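PDB 6NLR: histidinol-phosphatase from Listeria monocytogenes serotype 4b str. H7858, which probably hydrolyses L-histidinol phosphate to L-histidinol and phosphate in histidine biosynthesis, at a trinuclear metal centre. Local coordinates for residues G5-E10 and Y255-H260; S36-A41 and D117-L122; A158-V163 and E205-I210. One frame throughout, in Å; residues are numbered along the deposited sequence.

Interaction 1. Residues G5-E10 and Y255-H260; sequences GHTHTE and YGSDSH. With CO (cobalt (II) ion), chain F; MN (manganese (II) ion), chain D.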
loop_
_atom_site.group_PDB
_atom_site.type_symbol
_atom_site.label_atom_id
_atom_site.label_comp_id
_atom_site.label_asym_id
_atom_site.label_seq_id
_atom_site.Cartn_x
_atom_site.Cartn_y
_atom_site.Cartn_z
ATOM N N GLY A 5 -10.813 0.240 -2.118
ATOM C CA GLY A 5 -10.216 -0.745 -1.206
ATOM C C GLY A 5 -9.069 -0.170 -0.406
ATOM O O GLY A 5 -8.432 -0.965 0.317
ATOM N N HIS A 6 -8.788 1.140 -0.477
ATOM C CA HIS A 6 -7.548 1.687 0.142
ATOM C C HIS A 6 -7.705 3.169 0.529
ATOM O O HIS A 6 -7.437 4.062 -0.311
ATOM C CB HIS A 6 -6.375 1.397 -0.798
ATOM C CG HIS A 6 -5.028 1.580 -0.186
ATOM N ND1 HIS A 6 -3.904 0.992 -0.729
ATOM C CD2 HIS A 6 -4.609 2.311 0.865
ATOM C CE1 HIS A 6 -2.848 1.347 -0.023
ATOM N NE2 HIS A 6 -3.251 2.155 0.964
ATOM N N THR A 7 -8.065 3.437 1.787
ATOM C CA THR A 7 -8.174 4.825 2.322
ATOM C C THR A 7 -7.576 4.908 3.725
ATOM O O THR A 7 -7.501 3.864 4.433
ATOM C CB THR A 7 -9.623 5.325 2.340
ATOM O OG1 THR A 7 -10.328 4.673 3.403
ATOM C CG2 THR A 7 -10.307 5.087 1.014
ATOM N N HIS A 8 -7.223 6.126 4.098
ATOM C CA HIS A 8 -6.588 6.502 5.384
ATOM C C HIS A 8 -7.477 7.526 6.095
ATOM O O HIS A 8 -8.517 7.919 5.524
ATOM C CB HIS A 8 -5.147 6.966 5.106
ATOM C CG HIS A 8 -4.299 5.858 4.573
ATOM N ND1 HIS A 8 -3.717 4.916 5.404
ATOM C CD2 HIS A 8 -3.999 5.480 3.312
ATOM C CE1 HIS A 8 -3.046 4.042 4.669
ATOM N NE2 HIS A 8 -3.240 4.346 3.379
ATOM N N THR A 9 -7.066 7.954 7.291
ATOM C CA THR A 9 -7.908 8.695 8.256
ATOM C C THR A 9 -7.071 9.734 8.994
ATOM O O THR A 9 -5.851 9.834 8.722
ATOM C CB THR A 9 -8.512 7.718 9.277
ATOM O OG1 THR A 9 -7.485 7.226 10.147
ATOM C CG2 THR A 9 -9.195 6.544 8.618
ATOM N N GLU A 10 -7.701 10.439 9.937
ATOM C CA GLU A 10 -7.021 11.372 10.875
ATOM C C GLU A 10 -6.042 10.598 11.773
ATOM O O GLU A 10 -5.199 11.254 12.384
ATOM C CB GLU A 10 -8.027 12.194 11.693
ATOM C CG GLU A 10 -8.874 11.390 12.688
ATOM C CD GLU A 10 -10.129 10.700 12.133
ATOM O OE1 GLU A 10 -10.278 10.561 10.881
ATOM O OE2 GLU A 10 -10.942 10.250 12.952
ATOM N N TYR A 255 -9.770 -1.260 -6.992
ATOM C CA TYR A 255 -9.431 0.186 -7.031
ATOM C C TYR A 255 -9.052 0.649 -5.629
ATOM O O TYR A 255 -9.798 0.349 -4.696
ATOM C CB TYR A 255 -10.599 1.025 -7.529
ATOM C CG TYR A 255 -10.449 2.510 -7.278
ATOM C CD1 TYR A 255 -9.619 3.290 -8.064
ATOM C CD2 TYR A 255 -11.132 3.138 -6.245
ATOM C CE1 TYR A 255 -9.490 4.655 -7.848
ATOM C CE2 TYR A 255 -11.032 4.504 -6.021
ATOM C CZ TYR A 255 -10.216 5.272 -6.843
ATOM O OH TYR A 255 -10.085 6.610 -6.630
ATOM N N GLY A 256 -7.931 1.345 -5.508
ATOM C CA GLY A 256 -7.461 1.975 -4.259
ATOM C C GLY A 256 -6.999 3.395 -4.537
ATOM O O GLY A 256 -6.014 3.539 -5.295
ATOM N N SER A 257 -7.696 4.395 -3.974
ATOM C CA SER A 257 -7.357 5.839 -4.075
ATOM C C SER A 257 -6.113 6.148 -3.235
ATOM O O SER A 257 -5.444 7.144 -3.507
ATOM C CB SER A 257 -8.520 6.693 -3.610
ATOM O OG SER A 257 -8.810 6.466 -2.220
ATOM N N ASP A 258 -5.841 5.342 -2.215
ATOM C CA ASP A 258 -4.831 5.663 -1.174
ATOM C C ASP A 258 -5.120 7.058 -0.587
ATOM O O ASP A 258 -4.163 7.816 -0.353
ATOM C CB ASP A 258 -3.420 5.548 -1.737
ATOM C CG ASP A 258 -2.463 4.885 -0.770
ATOM O OD1 ASP A 258 -2.712 4.971 0.440
ATOM O OD2 ASP A 258 -1.511 4.247 -1.242
ATOM N N SER A 259 -6.389 7.398 -0.377
ATOM C CA SER A 259 -6.824 8.758 0.045
ATOM C C SER A 259 -6.283 9.073 1.446
ATOM O O SER A 259 -6.463 8.229 2.354
ATOM C CB SER A 259 -8.322 8.877 -0.027
ATOM O OG SER A 259 -8.753 8.942 -1.384
ATOM N N HIS A 260 -5.635 10.227 1.610
ATOM C CA HIS A 260 -5.158 10.754 2.911
ATOM C C HIS A 260 -5.958 12.007 3.294
ATOM O O HIS A 260 -5.632 12.645 4.341
ATOM C CB HIS A 260 -3.650 10.972 2.832
ATOM C CG HIS A 260 -2.907 9.688 2.937
ATOM N ND1 HIS A 260 -2.889 8.753 1.931
ATOM C CD2 HIS A 260 -2.169 9.167 3.940
ATOM C CE1 HIS A 260 -2.156 7.724 2.293
ATOM N NE2 HIS A 260 -1.713 7.936 3.516
HETATM CO CO CO F . -1.874 3.501 1.876
HETATM MN MN MN D . -0.060 6.791 4.328
HETATM O O HOH W 1 -4.963 10.351 6.105
HETATM O O HOH W 2 -0.150 2.954 0.614
#

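Interaction 2. Residues S36-A41 and D117-L122; sequences SIVEHA and DGVLSL. With MN (manganese (II) ion), chain D.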
loop_
_atom_site.group_PDB
_atom_site.type_symbol
_atom_site.label_atom_id
_atom_site.label_comp_id
_atom_site.label_asym_id
_atom_site.label_seq_id
_atom_site.Cartn_x
_atom_site.Cartn_y
_atom_site.Cartn_z
ATOM N N SER A 36 -13.139 0.800 2.098
ATOM C CA SER A 36 -12.254 0.183 3.112
ATOM C C SER A 36 -11.366 1.254 3.752
ATOM O O SER A 36 -10.637 1.984 3.048
ATOM C CB SER A 36 -11.451 -0.964 2.534
ATOM O OG SER A 36 -12.293 -2.065 2.225
ATOM N N ILE A 37 -11.449 1.327 5.074
ATOM C CA ILE A 37 -10.530 2.092 5.936
ATOM C C ILE A 37 -9.423 1.127 6.336
ATOM O O ILE A 37 -9.704 0.199 7.129
ATOM C CB ILE A 37 -11.267 2.660 7.147
ATOM C CG1 ILE A 37 -12.445 3.537 6.715
ATOM C CG2 ILE A 37 -10.280 3.407 8.033
ATOM C CD1 ILE A 37 -13.425 3.804 7.824
ATOM N N VAL A 38 -8.232 1.334 5.781
ATOM C CA VAL A 38 -7.073 0.453 6.019
ATOM C C VAL A 38 -5.913 1.336 6.477
ATOM O O VAL A 38 -4.960 1.588 5.707
ATOM C CB VAL A 38 -6.776 -0.429 4.788
ATOM C CG1 VAL A 38 -7.800 -1.552 4.697
ATOM C CG2 VAL A 38 -6.756 0.362 3.491
ATOM N N GLU A 39 -6.013 1.804 7.710
ATOM C CA GLU A 39 -5.014 2.719 8.294
ATOM C C GLU A 39 -3.689 1.965 8.470
ATOM O O GLU A 39 -3.704 0.721 8.676
ATOM C CB GLU A 39 -5.532 3.289 9.607
ATOM C CG GLU A 39 -4.703 4.451 10.075
ATOM C CD GLU A 39 -4.496 5.489 8.976
ATOM O OE1 GLU A 39 -5.381 6.331 8.805
ATOM O OE2 GLU A 39 -3.451 5.408 8.296
ATOM N N HIS A 40 -2.567 2.682 8.407
ATOM C CA HIS A 40 -1.234 2.087 8.672
ATOM C C HIS A 40 -1.194 1.421 10.047
ATOM O O HIS A 40 -1.489 2.104 11.053
ATOM C CB HIS A 40 -0.162 3.155 8.600
ATOM C CG HIS A 40 -0.068 3.742 7.248
ATOM N ND1 HIS A 40 0.491 3.045 6.202
ATOM C CD2 HIS A 40 -0.450 4.946 6.779
ATOM C CE1 HIS A 40 0.463 3.806 5.120
ATOM N NE2 HIS A 40 -0.115 4.972 5.453
ATOM N N ALA A 41 -0.833 0.138 10.098
ATOM C CA ALA A 41 -0.643 -0.592 11.373
ATOM C C ALA A 41 0.577 -0.015 12.078
ATOM O O ALA A 41 1.544 0.326 11.410
ATOM C CB ALA A 41 -0.465 -2.067 11.135
ATOM N N ASP A 117 -11.134 -6.288 6.243
ATOM C CA ASP A 117 -10.365 -6.119 4.982
ATOM C C ASP A 117 -8.931 -5.798 5.381
ATOM O O ASP A 117 -8.638 -5.663 6.601
ATOM C CB ASP A 117 -10.984 -5.049 4.075
ATOM C CG ASP A 117 -10.594 -5.115 2.601
ATOM O OD1 ASP A 117 -9.919 -6.098 2.200
ATOM O OD2 ASP A 117 -10.978 -4.167 1.845
ATOM N N GLY A 118 -8.057 -5.709 4.396
ATOM C CA GLY A 118 -6.628 -5.502 4.668
ATOM C C GLY A 118 -5.851 -5.390 3.385
ATOM O O GLY A 118 -6.297 -5.920 2.357
ATOM N N VAL A 119 -4.730 -4.681 3.468
ATOM C CA VAL A 119 -3.721 -4.569 2.398
ATOM C C VAL A 119 -2.375 -4.888 3.044
ATOM O O VAL A 119 -2.108 -4.393 4.165
ATOM C CB VAL A 119 -3.783 -3.172 1.758
ATOM C CG1 VAL A 119 -2.681 -2.985 0.749
ATOM C CG2 VAL A 119 -5.132 -2.914 1.092
ATOM N N LEU A 120 -1.568 -5.713 2.389
ATOM C CA LEU A 120 -0.180 -5.964 2.826
ATOM C C LEU A 120 0.730 -5.214 1.869
ATOM O O LEU A 120 0.681 -5.511 0.663
ATOM C CB LEU A 120 0.096 -7.464 2.824
ATOM C CG LEU A 120 1.490 -7.871 3.291
ATOM C CD1 LEU A 120 1.673 -7.568 4.762
ATOM C CD2 LEU A 120 1.730 -9.352 3.000
ATOM N N SER A 121 1.503 -4.280 2.406
ATOM C CA SER A 121 2.317 -3.313 1.634
ATOM C C SER A 121 3.785 -3.386 2.064
ATOM O O SER A 121 4.060 -3.424 3.279
ATOM C CB SER A 121 1.787 -1.921 1.815
ATOM O OG SER A 121 0.542 -1.802 1.164
ATOM N N LEU A 122 4.679 -3.317 1.096
ATOM C CA LEU A 122 6.132 -3.131 1.335
ATOM C C LEU A 122 6.490 -1.638 1.193
ATOM O O LEU A 122 6.349 -1.081 0.068
ATOM C CB LEU A 122 6.899 -4.011 0.349
ATOM C CG LEU A 122 8.409 -4.007 0.529
ATOM C CD1 LEU A 122 8.798 -4.739 1.813
ATOM C CD2 LEU A 122 9.079 -4.603 -0.685
HETATM MN MN MN D . -0.060 6.791 4.328
#

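Interaction 3. Residues A158-V163 and E205-I210; sequences AYLEGV and EKFRVI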
loop_
_atom_site.group_PDB
_atom_site.type_symbol
_atom_site.label_atom_id
_atom_site.label_comp_id
_atom_site.label_asym_id
_atom_site.label_seq_id
_atom_site.Cartn_x
_atom_site.Cartn_y
_atom_site.Cartn_z
ATOM N N ALA A 158 15.478 -5.425 -6.045
ATOM C CA ALA A 158 15.473 -5.630 -4.575
ATOM C C ALA A 158 14.044 -5.433 -4.032
ATOM O O ALA A 158 13.580 -6.215 -3.182
ATOM C CB ALA A 158 16.437 -4.700 -3.933
ATOM N N TYR A 159 13.351 -4.425 -4.538
ATOM C CA TYR A 159 11.943 -4.122 -4.161
ATOM C C TYR A 159 11.052 -5.323 -4.498
ATOM O O TYR A 159 10.278 -5.799 -3.608
ATOM C CB TYR A 159 11.482 -2.841 -4.854
ATOM C CG TYR A 159 9.996 -2.645 -4.786
ATOM C CD1 TYR A 159 9.394 -2.154 -3.624
ATOM C CD2 TYR A 159 9.185 -2.999 -5.856
ATOM C CE1 TYR A 159 8.020 -2.010 -3.542
ATOM C CE2 TYR A 159 7.817 -2.823 -5.797
ATOM C CZ TYR A 159 7.227 -2.350 -4.636
ATOM O OH TYR A 159 5.862 -2.208 -4.591
ATOM N N LEU A 160 11.150 -5.824 -5.729
ATOM C CA LEU A 160 10.285 -6.947 -6.172
ATOM C C LEU A 160 10.620 -8.218 -5.376
ATOM O O LEU A 160 9.688 -9.012 -5.147
ATOM C CB LEU A 160 10.411 -7.147 -7.682
ATOM C CG LEU A 160 9.849 -6.001 -8.511
ATOM C CD1 LEU A 160 10.090 -6.235 -9.991
ATOM C CD2 LEU A 160 8.374 -5.819 -8.256
ATOM N N GLU A 161 11.872 -8.424 -4.971
ATOM C CA GLU A 161 12.223 -9.578 -4.108
ATOM C C GLU A 161 11.454 -9.439 -2.783
ATOM O O GLU A 161 10.920 -10.454 -2.296
ATOM C CB GLU A 161 13.731 -9.686 -3.875
ATOM C CG GLU A 161 14.110 -10.801 -2.898
ATOM C CD GLU A 161 13.632 -12.201 -3.292
ATOM O OE1 GLU A 161 13.565 -12.491 -4.530
ATOM O OE2 GLU A 161 13.301 -12.999 -2.371
ATOM N N GLY A 162 11.378 -8.217 -2.221
ATOM C CA GLY A 162 10.598 -7.931 -1.000
ATOM C C GLY A 162 9.117 -8.236 -1.197
ATOM O O GLY A 162 8.483 -8.812 -0.283
ATOM N N VAL A 163 8.560 -7.828 -2.331
ATOM C CA VAL A 163 7.125 -8.066 -2.675
ATOM C C VAL A 163 6.887 -9.578 -2.711
ATOM O O VAL A 163 5.929 -10.042 -2.102
ATOM C CB VAL A 163 6.742 -7.391 -4.006
ATOM C CG1 VAL A 163 5.346 -7.802 -4.454
ATOM C CG2 VAL A 163 6.871 -5.870 -3.903
ATOM N N GLU A 205 10.542 -10.551 -15.843
ATOM C CA GLU A 205 10.513 -11.943 -15.406
ATOM C C GLU A 205 10.131 -12.018 -13.918
ATOM O O GLU A 205 9.309 -12.882 -13.546
ATOM C CB GLU A 205 11.871 -12.609 -15.655
ATOM C CG GLU A 205 11.944 -14.066 -15.217
ATOM C CD GLU A 205 10.879 -15.008 -15.790
ATOM O OE1 GLU A 205 10.341 -14.721 -16.886
ATOM O OE2 GLU A 205 10.582 -16.040 -15.144
ATOM N N LYS A 206 10.670 -11.108 -13.108
ATOM C CA LYS A 206 10.349 -11.024 -11.666
ATOM C C LYS A 206 8.853 -10.723 -11.496
ATOM O O LYS A 206 8.227 -11.332 -10.599
ATOM C CB LYS A 206 11.239 -9.993 -10.974
ATOM C CG LYS A 206 12.298 -10.586 -10.052
ATOM C CD LYS A 206 11.789 -10.938 -8.654
ATOM C CE LYS A 206 12.900 -11.184 -7.642
ATOM N NZ LYS A 206 13.974 -10.148 -7.732
ATOM N N PHE A 207 8.281 -9.813 -12.289
ATOM C CA PHE A 207 6.824 -9.535 -12.245
ATOM C C PHE A 207 6.041 -10.815 -12.609
ATOM O O PHE A 207 5.032 -11.100 -11.955
ATOM C CB PHE A 207 6.450 -8.352 -13.128
ATOM C CG PHE A 207 6.524 -7.008 -12.447
ATOM C CD1 PHE A 207 5.708 -6.703 -11.364
ATOM C CD2 PHE A 207 7.359 -6.018 -12.940
ATOM C CE1 PHE A 207 5.729 -5.443 -10.777
ATOM C CE2 PHE A 207 7.388 -4.761 -12.353
ATOM C CZ PHE A 207 6.573 -4.473 -11.270
ATOM N N ARG A 208 6.492 -11.582 -13.593
ATOM C CA ARG A 208 5.760 -12.801 -14.043
ATOM C C ARG A 208 5.749 -13.815 -12.897
ATOM O O ARG A 208 4.682 -14.404 -12.647
ATOM C CB ARG A 208 6.372 -13.400 -15.313
ATOM C CG ARG A 208 5.972 -12.629 -16.565
ATOM C CD ARG A 208 6.217 -13.352 -17.877
ATOM N NE ARG A 208 7.649 -13.551 -18.051
ATOM C CZ ARG A 208 8.482 -12.712 -18.676
ATOM N NH1 ARG A 208 8.050 -11.585 -19.220
ATOM N NH2 ARG A 208 9.770 -13.004 -18.746
ATOM N N VAL A 209 6.887 -13.975 -12.218
ATOM C CA VAL A 209 7.023 -14.920 -11.072
ATOM C C VAL A 209 6.059 -14.459 -9.971
ATOM O O VAL A 209 5.303 -15.308 -9.449
ATOM C CB VAL A 209 8.486 -15.009 -10.586
ATOM C CG1 VAL A 209 8.607 -15.669 -9.215
ATOM C CG2 VAL A 209 9.343 -15.756 -11.603
ATOM N N ILE A 210 6.067 -13.158 -9.648
ATOM C CA ILE A 210 5.181 -12.571 -8.596
ATOM C C ILE A 210 3.721 -12.814 -8.968
ATOM O O ILE A 210 2.964 -13.263 -8.070
ATOM C CB ILE A 210 5.486 -11.076 -8.380
ATOM C CG1 ILE A 210 6.773 -10.892 -7.572
ATOM C CG2 ILE A 210 4.313 -10.347 -7.752
ATOM C CD1 ILE A 210 7.301 -9.479 -7.630
#

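Interaction 1. Residues G5-E10 and Y255-H260
His-6, His-8 and Asp-258 share one cobalt ion, which ties the end of the first strand to the loop after the last. His-6 NE2 binds cobalt at 2.1 Å, and Asp-258 OD1 at 2.2 Å. With CG anti to the backbone N (chi1 -166°), the His-6 ring runs alongside Asp-258, whose CG stands over one ring face. Asp-258 OD1 lies at the edge of the His-8 ring, in its plane, because both bind cobalt, His-8 through NE2 at 2.2 Å. Glu-93 joins this shell, and so does a water that donates to Asp-258 OD2. That oxygen also has a partner in Asn-224, while His-8 ND1 is hydrogen-bonded to Glu-39.

Beside the cobalt, the His-8 and His-260 rings form an offset stack, centroids 4.2 Å apart and planes at 25°. Between manganese on NE2, at 2.2 Å, and the ND1 bond to Asp-258 O, the His-260 ring is held at both nitrogens.

Backbone bonds join the segments, which run almost parallel. Gly-5 N reaches Tyr-255 O at 2.8 Å, and His-8 N donates to Ser-259 O at 2.8 Å. Between them His-6 O takes weak bonds from the amides of Asp-258 and Ser-259, and His-6 CB packs on Gly-256 CA. Here the first and last strands close the distorted (β/α)7 barrel of the PHP family, whose metal ligands gather at the C-terminal ends of the strands.

Interaction 2. Residues S36-A41 and D117-L122
Asp-117 OD2 is gripped from three sources: Ser-36 OG donates to it at 2.5 Å, and the guanidinium groups of Arg-3 and Arg-178 form salt bridges with it. The serine hydroxyl uses the anti lone pair of OD2, the one facing away from OD1. With two arginines at hand, the carboxylate is probably held firmly as an anion. Asp-117 CG lies anti to the backbone N (chi1 -160°), a setting that extends the carboxylate toward Ser-36, while OD1 takes a weak bond from the amide of Gly-118. This is a contact inside the PHP barrel between strands that are not direct neighbours: strand 87-95 runs between 34-40 and 117-127 in the sheet. The two short segments approach to 7.1 Å between axes and cross at -43°, and side chains rather than backbone bonds join them.

Beyond the polar pair the contact turns apolar. Val-38 sends its two methyls to different partners, CG1 to Gly-118 CA at 4.1 Å and CG2 to Val-119 CG2 at 4.4 Å. Farther along, the strands diverge and each serves the metal centre separately. Ser-121 OG is hydrogen-bonded to Glu-93 OE2, and so helps position a carboxylate that ligates both cobalt and a manganese. On the other strand Glu-39 acts from the second shell: its OE1 is hydrogen-bonded to Thr-9 OG1, and its OE2, the partner of ND1 of the cobalt ligand His-8, also accepts the amide of His-40 at 2.9 Å, from the anti side and 25° out of the carboxylate plane. His-14 and His-260 complete the manganese site to which His-40 contributes NE2, 2.1 Å from the ion.

Interaction 3. Residues A158-V163 and E205-I210
Both methyls of Leu-160 lie over one face of the Phe-207 ring: CD1 stands 4.0 Å from the centroid, 17° off the normal, and CD2 comes within 3.7 Å of CE1 at the rim. The two side chains cross at about a right angle. Within segment 158-163 a second ring, that of Tyr-159, carries Val-163 CG2 over one face, while its OH is hydrogen-bonded to the backbone of Leu-184. The contact pairs two of the helices that pack around the outside of the PHP (β/α) barrel. They run nearly parallel, 6° apart over these turns and 10.2 Å between axes, as expected of helices that each lead back to the start of a barrel strand.

Leu-160 is the centre of the interface. Its CG sits anti to the carbonyl carbon (chi1 -67°), directing the branch across to the other helix, where Lys-206 CB meets Leu-160 CD1 and Lys-206 CD meets Leu-160 CB. The lysine chain bends at chi2 and chi4 and reaches across to helix 152-168. Its NZ lies 4.0 Å from Glu-161 OE1, a long salt bridge; its hydrogen-bonded partner is the carbonyl of Leu-157. On the buried side Leu-122 of strand 117-127 packs against Tyr-159 and Val-163. One turn further along, Ile-210 points its terminal methyl between Leu-160 and Val-163: CD1 lies 3.9 Å from Leu-160 CD2, 4.1 Å from Val-163 CG1 and 3.5 Å from the carbonyl oxygen Leu-160 O.

In the fold
Along the chain, 5-10 opens interaction 1 and 255-260 closes it; interactions 2 and 3 follow one another in between, so interaction 1 joins the two ends of the barrel. Interactions 1 and 2 are centred 9 Å apart and share the sheet in which strands 3-7 and 34-40 are neighbours. Together they supply His-6, His-8, His-40, Asp-258 and His-260 to the metal-binding end of the strands. Interaction 3 packs outer helices, about 24 Å from interaction 1 and 20 Å from interaction 2, centre to centre; interactions 1 and 3 lie on opposite sides of the chain's centre. Leu-122 links the last two, packing from the strand of interaction 2 onto helix 152-168.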